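DNA damage response protein Rtt109, putative (Neosartorya fumigata, PDB 5ZB9) probably transfers the acetyl group of acetyl-CoA to lysine side chains of histone H3 in the nucleus. Local coordinates at residues Glu53-Ala58 with Gln125-Pro130; Ile115-Leu120 with Asp174-Glu179; Leu268-Asp273 with Ser305-Cys310. All coordinates share one frame; numbering follows the deposited sequence.

Overall arrangement
Contact 1 opens first, on strand 50-61, and closes near the end of helix 111-127, so that this helix is tied back to the large mixed sheet. Contact 2 starts inside that loop, earlier on the same helix, and ends beyond it at the end of helix 162-177; the two therefore cross along the chain. They also touch: Phe119 packs on both His55 and Leu57, and Ile115 on Leu57; the centres of the two contacts are about 13 Å apart. Contact 3 follows in series, joining helix 266-272 to the loop before strand 317-324. Its centre lies about 30 Å from that of contact 1, and it faces contact 2 across the centre of the chain.

Contact 1 (Glu53-Ala58 with Gln125-Pro130); sequences ENHFLA and QTHQRP
Glu53, on strand 50-61, and His127, late in helix 111-127, reach for each other from opposite directions and meet at the edge of the imidazole ring. Glu53 OE1 lies in the plane of that ring, 3.0 Å from His127 CE1, so the carboxylate addresses a polarised C-H of the imidazole; carboxylate and ring planes are turned 58° apart. A chi1 of 175° sets Glu53 CG opposite its own backbone N, and the extended chain beyond carries the carboxylate off the strand. His55, two residues on, approaches His127 from the strand as well. The two rings stand nearly perpendicular, at 85°, with centroids 5.3 Å apart, and meet obliquely through their NE2 atoms at 3.7 Å. Glu53 OE2 comes within 2.8 Å of His55 NE2, bringing all three polar groups together. The other ring nitrogen of His55, ND1, is hydrogen-bonded to NE2 of His27 on strand 22-35, while OE1 of Glu53 has a weak bond from Trp409. All three touching residues are buried between sheet and helix, where the carboxylate would probably favour a proton on one or other imidazole, while the closeness of the rings would disfavour charging both.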
loop_
_atom_site.group_PDB
_atom_site.type_symbol
_atom_site.label_atom_id
_atom_site.label_comp_id
_atom_site.label_asym_id
_atom_site.label_seq_id
_atom_site.Cartn_x
_atom_site.Cartn_y
_atom_site.Cartn_z
ATOM N N GLU A 53 6.452 5.074 9.125
ATOM C CA GLU A 53 7.224 3.899 9.498
ATOM C C GLU A 53 7.457 3.065 8.240
ATOM O O GLU A 53 6.502 2.673 7.580
ATOM C CB GLU A 53 6.479 3.099 10.578
ATOM C CG GLU A 53 7.096 1.761 10.989
ATOM C CD GLU A 53 6.243 1.011 12.027
ATOM O OE1 GLU A 53 5.219 1.568 12.467
ATOM O OE2 GLU A 53 6.594 -0.131 12.411
ATOM N N ASN A 54 8.718 2.821 7.889
ATOM C CA ASN A 54 9.028 1.999 6.722
ATOM C C ASN A 54 9.052 0.514 7.042
ATOM O O ASN A 54 9.550 0.110 8.088
ATOM C CB ASN A 54 10.379 2.378 6.118
ATOM C CG ASN A 54 10.448 3.821 5.682
ATOM O OD1 ASN A 54 9.430 4.461 5.426
ATOM N ND2 ASN A 54 11.661 4.343 5.588
ATOM N N HIS A 55 8.520 -0.292 6.129
ATOM C CA HIS A 55 8.595 -1.746 6.229
ATOM C C HIS A 55 9.026 -2.345 4.910
ATOM O O HIS A 55 8.512 -1.971 3.856
ATOM C CB HIS A 55 7.253 -2.349 6.624
ATOM C CG HIS A 55 6.810 -1.992 8.002
ATOM N ND1 HIS A 55 7.120 -2.760 9.102
ATOM C CD2 HIS A 55 6.070 -0.956 8.461
ATOM C CE1 HIS A 55 6.593 -2.211 10.181
ATOM N NE2 HIS A 55 5.948 -1.115 9.819
ATOM N N PHE A 56 9.954 -3.290 4.967
ATOM C CA PHE A 56 10.355 -4.000 3.768
ATOM C C PHE A 56 10.475 -5.493 4.030
ATOM O O PHE A 56 11.119 -5.919 4.981
ATOM C CB PHE A 56 11.674 -3.459 3.233
ATOM C CG PHE A 56 12.153 -4.175 2.011
ATOM C CD1 PHE A 56 11.543 -3.961 0.789
ATOM C CD2 PHE A 56 13.204 -5.070 2.085
ATOM C CE1 PHE A 56 11.974 -4.628 -0.336
ATOM C CE2 PHE A 56 13.638 -5.735 0.967
ATOM C CZ PHE A 56 13.023 -5.518 -0.247
ATOM N N LEU A 57 9.840 -6.286 3.179
ATOM C CA LEU A 57 9.903 -7.727 3.294
ATOM C C LEU A 57 10.571 -8.308 2.066
ATOM O O LEU A 57 10.086 -8.125 0.947
ATOM C CB LEU A 57 8.501 -8.327 3.460
ATOM C CG LEU A 57 8.403 -9.855 3.339
ATOM C CD1 LEU A 57 9.126 -10.548 4.492
ATOM C CD2 LEU A 57 6.950 -10.313 3.267
ATOM N N ALA A 58 11.688 -8.998 2.275
ATOM C CA ALA A 58 12.317 -9.771 1.212
ATOM C C ALA A 58 12.053 -11.248 1.439
ATOM O O ALA A 58 12.190 -11.762 2.558
ATOM C CB ALA A 58 13.808 -9.497 1.146
ATOM N N GLN A 125 -3.233 -5.827 11.253
ATOM C CA GLN A 125 -3.469 -6.344 12.602
ATOM C C GLN A 125 -2.647 -5.606 13.649
ATOM O O GLN A 125 -3.130 -5.339 14.743
ATOM C CB GLN A 125 -3.155 -7.842 12.682
ATOM C CG GLN A 125 -4.007 -8.711 11.758
ATOM C CD GLN A 125 -3.521 -10.155 11.691
ATOM O OE1 GLN A 125 -2.890 -10.654 12.626
ATOM N NE2 GLN A 125 -3.807 -10.827 10.579
ATOM N N THR A 126 -1.412 -5.260 13.305
ATOM C CA THR A 126 -0.483 -4.714 14.287
ATOM C C THR A 126 -0.444 -3.192 14.336
ATOM O O THR A 126 0.247 -2.630 15.176
ATOM C CB THR A 126 0.958 -5.211 14.032
ATOM O OG1 THR A 126 1.399 -4.759 12.750
ATOM C CG2 THR A 126 1.028 -6.725 14.068
ATOM N N HIS A 127 -1.162 -2.516 13.448
ATOM C CA HIS A 127 -1.126 -1.054 13.437
ATOM C C HIS A 127 -2.508 -0.467 13.608
ATOM O O HIS A 127 -2.674 0.747 13.732
ATOM C CB HIS A 127 -0.471 -0.542 12.152
ATOM C CG HIS A 127 0.983 -0.862 12.079
ATOM N ND1 HIS A 127 1.962 0.032 12.453
ATOM C CD2 HIS A 127 1.626 -2.003 11.740
ATOM C CE1 HIS A 127 3.147 -0.534 12.317
ATOM N NE2 HIS A 127 2.972 -1.769 11.885
ATOM N N GLN A 128 -3.494 -1.349 13.625
ATOM C CA GLN A 128 -4.860 -0.988 13.960
ATOM C C GLN A 128 -4.935 -0.373 15.359
ATOM O O GLN A 128 -4.527 -0.990 16.331
ATOM C CB GLN A 128 -5.757 -2.223 13.871
ATOM C CG GLN A 128 -7.213 -1.952 14.157
ATOM C CD GLN A 128 -7.826 -1.029 13.137
ATOM O OE1 GLN A 128 -7.877 0.190 13.334
ATOM N NE2 GLN A 128 -8.297 -1.601 12.031
ATOM N N ARG A 129 -5.441 0.850 15.453
ATOM C CA ARG A 129 -5.655 1.496 16.744
ATOM C C ARG A 129 -7.144 1.538 17.043
ATOM O O ARG A 129 -7.949 1.685 16.126
ATOM C CB ARG A 129 -5.083 2.910 16.757
ATOM C CG ARG A 129 -3.581 2.988 16.906
ATOM C CD ARG A 129 -3.135 4.437 16.877
ATOM N NE ARG A 129 -3.134 4.967 15.522
ATOM C CZ ARG A 129 -3.307 6.248 15.211
ATOM N NH1 ARG A 129 -3.522 7.145 16.165
ATOM N NH2 ARG A 129 -3.275 6.632 13.940
ATOM N N PRO A 130 -7.516 1.404 18.325
ATOM C CA PRO A 130 -8.923 1.458 18.749
ATOM C C PRO A 130 -9.591 2.781 18.392
ATOM O O PRO A 130 -9.064 3.847 18.718
ATOM C CB PRO A 130 -8.841 1.294 20.268
ATOM C CG PRO A 130 -7.539 0.610 20.507
ATOM C CD PRO A 130 -6.611 1.119 19.452
#

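Contact 2 (Ile115-Leu120 with Asp174-Glu179); sequences ISNAFL and DPILRE
With chi1 at -174° Asn117 CG lies opposite the backbone N, and this swings the amide across to Pro175 and Ile176 even though the CB bond does not aim at them. Ile176 answers with chi1 -53° and an extended chi2, which carry CG1 and CD1 toward helix 111-127. Asn117 and Ile176 then run antiparallel alongside one another, and the Asn117 amide divides its ends between two neighbours. ND2 rests against the pyrrolidine ring of Pro175, 3.2 Å from CG and 3.4 Å from CB of the proline, while OD1 lies 3.6 Å from Ile176 CG1. Farther along the same helix, Leu120 CB meets the tip of Ile176, CD1, at 3.7 Å. Leu120 also packs on Val172 and Ile173, which extends the apolar seam up helix 162-177. Just past the helix end, Arg178 NE reaches back one turn to Asp174 OD1 in a salt bridge of 2.9 Å; NH1 of Arg178 pairs with Asp228 as well. Arg113 and Arg171, which bind CoA in another structure of this protein (none is bound here), lie one turn before Asn117 and Pro175 respectively. No hydrogen bond links the two segments: the helices meet here through van der Waals contact, part apolar and part amide against aliphatic carbon.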
loop_
_atom_site.group_PDB
_atom_site.type_symbol
_atom_site.label_atom_id
_atom_site.label_comp_id
_atom_site.label_asym_id
_atom_site.label_seq_id
_atom_site.Cartn_x
_atom_site.Cartn_y
_atom_site.Cartn_z
ATOM N N ILE A 115 1.779 -14.073 -0.335
ATOM C CA ILE A 115 2.740 -13.346 0.475
ATOM C C ILE A 115 2.305 -11.895 0.693
ATOM O O ILE A 115 2.268 -11.427 1.833
ATOM C CB ILE A 115 4.141 -13.386 -0.166
ATOM C CG1 ILE A 115 4.680 -14.817 -0.160
ATOM C CG2 ILE A 115 5.096 -12.459 0.575
ATOM C CD1 ILE A 115 5.970 -14.976 -0.915
ATOM N N SER A 116 1.969 -11.196 -0.392
ATOM C CA SER A 116 1.537 -9.799 -0.321
ATOM C C SER A 116 0.315 -9.611 0.583
ATOM O O SER A 116 0.246 -8.662 1.354
ATOM C CB SER A 116 1.211 -9.273 -1.723
ATOM O OG SER A 116 2.291 -9.482 -2.612
ATOM N N ASN A 117 -0.649 -10.514 0.439
ATOM C CA ASN A 117 -1.851 -10.587 1.262
ATOM C C ASN A 117 -1.488 -10.743 2.746
ATOM O O ASN A 117 -1.965 -9.998 3.605
ATOM C CB ASN A 117 -2.709 -11.765 0.759
ATOM C CG ASN A 117 -4.073 -11.869 1.429
ATOM O OD1 ASN A 117 -4.277 -11.446 2.560
ATOM N ND2 ASN A 117 -5.012 -12.468 0.719
ATOM N N ALA A 118 -0.625 -11.711 3.035
ATOM C CA ALA A 118 -0.229 -12.013 4.404
ATOM C C ALA A 118 0.518 -10.855 5.046
ATOM O O ALA A 118 0.263 -10.517 6.197
ATOM C CB ALA A 118 0.626 -13.278 4.435
ATOM N N PHE A 119 1.441 -10.253 4.303
ATOM C CA PHE A 119 2.211 -9.111 4.804
ATOM C C PHE A 119 1.308 -7.909 5.123
ATOM O O PHE A 119 1.413 -7.318 6.199
ATOM C CB PHE A 119 3.300 -8.720 3.793
ATOM C CG PHE A 119 4.337 -7.773 4.340
ATOM C CD1 PHE A 119 4.893 -7.974 5.595
ATOM C CD2 PHE A 119 4.771 -6.689 3.585
ATOM C CE1 PHE A 119 5.857 -7.097 6.094
ATOM C CE2 PHE A 119 5.727 -5.813 4.073
ATOM C CZ PHE A 119 6.271 -6.016 5.330
ATOM N N LEU A 120 0.417 -7.556 4.200
ATOM C CA LEU A 120 -0.541 -6.475 4.439
ATOM C C LEU A 120 -1.470 -6.793 5.614
ATOM O O LEU A 120 -1.673 -5.954 6.490
ATOM C CB LEU A 120 -1.359 -6.199 3.180
ATOM C CG LEU A 120 -0.588 -5.567 2.013
ATOM C CD1 LEU A 120 -1.462 -5.400 0.786
ATOM C CD2 LEU A 120 -0.019 -4.220 2.435
ATOM N N ASP A 174 -8.836 -8.356 -1.695
ATOM C CA ASP A 174 -10.162 -8.952 -1.471
ATOM C C ASP A 174 -10.285 -9.776 -0.172
ATOM O O ASP A 174 -11.227 -9.566 0.587
ATOM C CB ASP A 174 -10.568 -9.811 -2.678
ATOM C CG ASP A 174 -12.069 -10.064 -2.745
ATOM O OD1 ASP A 174 -12.852 -9.123 -2.505
ATOM O OD2 ASP A 174 -12.475 -11.203 -3.042
ATOM N N PRO A 175 -9.339 -10.701 0.104
ATOM C CA PRO A 175 -9.503 -11.480 1.342
ATOM C C PRO A 175 -9.308 -10.655 2.612
ATOM O O PRO A 175 -9.887 -10.984 3.650
ATOM C CB PRO A 175 -8.415 -12.554 1.231
ATOM C CG PRO A 175 -8.081 -12.617 -0.207
ATOM C CD PRO A 175 -8.214 -11.211 -0.698
ATOM N N ILE A 176 -8.502 -9.603 2.542
ATOM C CA ILE A 176 -8.365 -8.715 3.687
ATOM C C ILE A 176 -9.692 -8.024 3.926
ATOM O O ILE A 176 -10.202 -8.000 5.047
ATOM C CB ILE A 176 -7.283 -7.657 3.481
ATOM C CG1 ILE A 176 -5.969 -8.315 3.088
ATOM C CG2 ILE A 176 -7.113 -6.826 4.739
ATOM C CD1 ILE A 176 -4.823 -7.342 2.974
ATOM N N LEU A 177 -10.234 -7.472 2.842
ATOM C CA LEU A 177 -11.520 -6.789 2.844
ATOM C C LEU A 177 -12.601 -7.647 3.493
ATOM O O LEU A 177 -13.374 -7.170 4.315
ATOM C CB LEU A 177 -11.918 -6.422 1.404
ATOM C CG LEU A 177 -13.378 -6.059 1.085
ATOM C CD1 LEU A 177 -13.802 -4.747 1.713
ATOM C CD2 LEU A 177 -13.597 -6.025 -0.421
ATOM N N ARG A 178 -12.629 -8.926 3.138
ATOM C CA ARG A 178 -13.748 -9.778 3.504
ATOM C C ARG A 178 -13.604 -10.458 4.864
ATOM O O ARG A 178 -14.413 -11.306 5.221
ATOM C CB ARG A 178 -13.968 -10.816 2.408
ATOM C CG ARG A 178 -14.451 -10.164 1.136
ATOM C CD ARG A 178 -14.809 -11.163 0.082
ATOM N NE ARG A 178 -15.086 -10.498 -1.185
ATOM C CZ ARG A 178 -16.254 -9.957 -1.498
ATOM N NH1 ARG A 178 -17.258 -10.004 -0.632
ATOM N NH2 ARG A 178 -16.418 -9.369 -2.678
ATOM N N GLU A 179 -12.581 -10.077 5.621
ATOM C CA GLU A 179 -12.489 -10.464 7.021
ATOM C C GLU A 179 -13.308 -9.505 7.873
ATOM O O GLU A 179 -13.510 -9.735 9.062
ATOM C CB GLU A 179 -11.034 -10.483 7.490
ATOM C CG GLU A 179 -10.312 -11.790 7.176
ATOM C CD GLU A 179 -11.019 -13.005 7.769
ATOM O OE1 GLU A 179 -11.805 -13.657 7.040
ATOM O OE2 GLU A 179 -10.792 -13.306 8.967
#

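Contact 3 (Leu268-Asp273 with Ser305-Cys310); sequences LIDLDD and SFRQEC
OD2 of Asp270 is gripped by two nitrogens of Arg307, which close on this one oxygen from the end of the guanidinium group. NH1 and NH2 of Arg307 each stand 3.1 Å from Asp270 OD2, and the two bonds are similarly bent, with N-H...O angles of 146° and 149°. Together they make an end-on salt bridge in which a single carboxylate oxygen takes both hydrogen bonds, unlike the side-by-side pairing that employs two oxygens. The oxygen lies in the plane of the guanidinium, at its edge, but the carboxylate is turned steeply against that plane, by 74°. Both nitrogens come from the same face of the carboxylate: NH1 on the anti side, moderately out of plane, and NH2 from well above it. Arg307 bends at both chi2 and chi3, and this folded course brings its end round to the helix, while CB of Asp270 already points toward the loop. The acid is exposed and the arginine partly so, placing the bridge at the protein surface, where solvent would probably weaken its charge attraction. Arg266 brings a like charge close to NH2 of Arg307, and the carboxylates of Asp270 and Glu309, the latter paired with Arg266, would probably offset it. Within the loop, the backbone N of Cys310 binds the carbonyl O of Arg307, closing a short turn that includes the 3-10 segment 308-309. Arg307 also packs on Phe267. Leu268 and Leu271 of helix 266-272 rest on Phe300 of helix 297-304, and Cys310 on Met304; beside this apolar packing on helix 297-304, the salt bridge adds a polar link between helix 266-272 and the loop that leads into strand 317-324.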
loop_
_atom_site.group_PDB
_atom_site.type_symbol
_atom_site.label_atom_id
_atom_site.label_comp_id
_atom_site.label_asym_id
_atom_site.label_seq_id
_atom_site.Cartn_x
_atom_site.Cartn_y
_atom_site.Cartn_z
ATOM N N LEU A 268 -0.721 16.391 -9.084
ATOM C CA LEU A 268 -0.995 17.366 -8.029
ATOM C C LEU A 268 0.094 18.444 -7.964
ATOM O O LEU A 268 -0.182 19.622 -7.743
ATOM C CB LEU A 268 -1.116 16.673 -6.670
ATOM C CG LEU A 268 -2.403 15.903 -6.391
ATOM C CD1 LEU A 268 -2.309 15.227 -5.042
ATOM C CD2 LEU A 268 -3.612 16.812 -6.426
ATOM N N ILE A 269 1.331 18.022 -8.177
ATOM C CA ILE A 269 2.469 18.914 -8.085
ATOM C C ILE A 269 2.500 19.880 -9.277
ATOM O O ILE A 269 2.801 21.064 -9.106
ATOM C CB ILE A 269 3.771 18.093 -7.973
ATOM C CG1 ILE A 269 3.882 17.524 -6.554
ATOM C CG2 ILE A 269 4.997 18.925 -8.324
ATOM C CD1 ILE A 269 4.929 16.441 -6.405
ATOM N N ASP A 270 2.150 19.385 -10.464
ATOM C CA ASP A 270 2.017 20.226 -11.649
ATOM C C ASP A 270 0.908 21.249 -11.498
ATOM O O ASP A 270 1.046 22.397 -11.923
ATOM C CB ASP A 270 1.743 19.380 -12.891
ATOM C CG ASP A 270 2.979 18.697 -13.408
ATOM O OD1 ASP A 270 4.028 18.799 -12.741
ATOM O OD2 ASP A 270 2.904 18.049 -14.476
ATOM N N LEU A 271 -0.207 20.822 -10.920
ATOM C CA LEU A 271 -1.322 21.727 -10.709
ATOM C C LEU A 271 -0.954 22.762 -9.644
ATOM O O LEU A 271 -1.271 23.936 -9.792
ATOM C CB LEU A 271 -2.579 20.961 -10.306
ATOM C CG LEU A 271 -3.199 20.026 -11.340
ATOM C CD1 LEU A 271 -4.179 19.086 -10.663
ATOM C CD2 LEU A 271 -3.886 20.816 -12.440
ATOM N N ASP A 272 -0.277 22.327 -8.582
ATOM C CA ASP A 272 0.167 23.247 -7.536
ATOM C C ASP A 272 1.045 24.358 -8.111
ATOM O O ASP A 272 1.008 25.490 -7.636
ATOM C CB ASP A 272 0.932 22.506 -6.433
ATOM C CG ASP A 272 0.009 21.859 -5.401
ATOM O OD1 ASP A 272 -1.230 22.057 -5.462
ATOM O OD2 ASP A 272 0.533 21.157 -4.510
ATOM N N ASP A 273 1.824 24.040 -9.139
ATOM C CA ASP A 273 2.696 25.028 -9.754
ATOM C C ASP A 273 1.934 26.052 -10.615
ATOM O O ASP A 273 2.521 27.009 -11.110
ATOM C CB ASP A 273 3.769 24.336 -10.592
ATOM C CG ASP A 273 5.109 25.073 -10.547
ATOM O OD1 ASP A 273 5.591 25.363 -9.426
ATOM O OD2 ASP A 273 5.676 25.370 -11.626
ATOM N N SER A 305 -7.093 11.254 -16.449
ATOM C CA SER A 305 -7.172 10.337 -17.580
ATOM C C SER A 305 -6.448 10.822 -18.831
ATOM O O SER A 305 -6.312 10.057 -19.784
ATOM C CB SER A 305 -8.629 10.064 -17.937
ATOM O OG SER A 305 -9.192 11.184 -18.579
ATOM N N PHE A 306 -5.993 12.077 -18.839
ATOM C CA PHE A 306 -5.259 12.614 -19.988
ATOM C C PHE A 306 -3.765 12.740 -19.725
ATOM O O PHE A 306 -3.000 13.112 -20.609
ATOM C CB PHE A 306 -5.830 13.972 -20.403
ATOM C CG PHE A 306 -7.242 13.892 -20.899
ATOM C CD1 PHE A 306 -8.301 14.217 -20.068
ATOM C CD2 PHE A 306 -7.512 13.456 -22.185
ATOM C CE1 PHE A 306 -9.601 14.133 -20.516
ATOM C CE2 PHE A 306 -8.810 13.366 -22.641
ATOM C CZ PHE A 306 -9.856 13.705 -21.805
ATOM N N ARG A 307 -3.357 12.425 -18.506
ATOM C CA ARG A 307 -1.953 12.402 -18.153
ATOM C C ARG A 307 -1.263 11.234 -18.844
ATOM O O ARG A 307 -1.916 10.307 -19.293
ATOM C CB ARG A 307 -1.792 12.304 -16.638
ATOM C CG ARG A 307 -2.445 13.446 -15.886
ATOM C CD ARG A 307 -1.587 14.685 -15.960
ATOM N NE ARG A 307 -0.348 14.521 -15.212
ATOM C CZ ARG A 307 0.561 15.476 -15.071
ATOM N NH1 ARG A 307 0.360 16.660 -15.640
ATOM N NH2 ARG A 307 1.668 15.250 -14.370
ATOM N N GLN A 308 0.062 11.280 -18.912
ATOM C CA GLN A 308 0.827 10.268 -19.615
ATOM C C GLN A 308 0.542 8.850 -19.096
ATOM O O GLN A 308 0.414 7.909 -19.878
ATOM C CB GLN A 308 2.319 10.589 -19.510
ATOM C CG GLN A 308 3.200 9.795 -20.460
ATOM C CD GLN A 308 3.582 8.424 -19.914
ATOM O OE1 GLN A 308 3.914 8.279 -18.731
ATOM N NE2 GLN A 308 3.529 7.409 -20.776
ATOM N N GLU A 309 0.425 8.704 -17.781
ATOM C CA GLU A 309 0.214 7.396 -17.177
ATOM C C GLU A 309 -1.184 6.810 -17.465
ATOM O O GLU A 309 -1.437 5.625 -17.211
ATOM C CB GLU A 309 0.446 7.473 -15.663
ATOM C CG GLU A 309 1.856 7.929 -15.248
ATOM C CD GLU A 309 1.958 9.435 -14.974
ATOM O OE1 GLU A 309 1.184 10.225 -15.567
ATOM O OE2 GLU A 309 2.825 9.826 -14.156
ATOM N N CYS A 310 -2.085 7.621 -18.011
ATOM C CA CYS A 310 -3.448 7.161 -18.263
ATOM C C CYS A 310 -3.878 7.218 -19.725
ATOM O O CYS A 310 -5.069 7.121 -20.021
ATOM C CB CYS A 310 -4.439 7.980 -17.442
ATOM S SG CYS A 310 -4.221 7.819 -15.684
#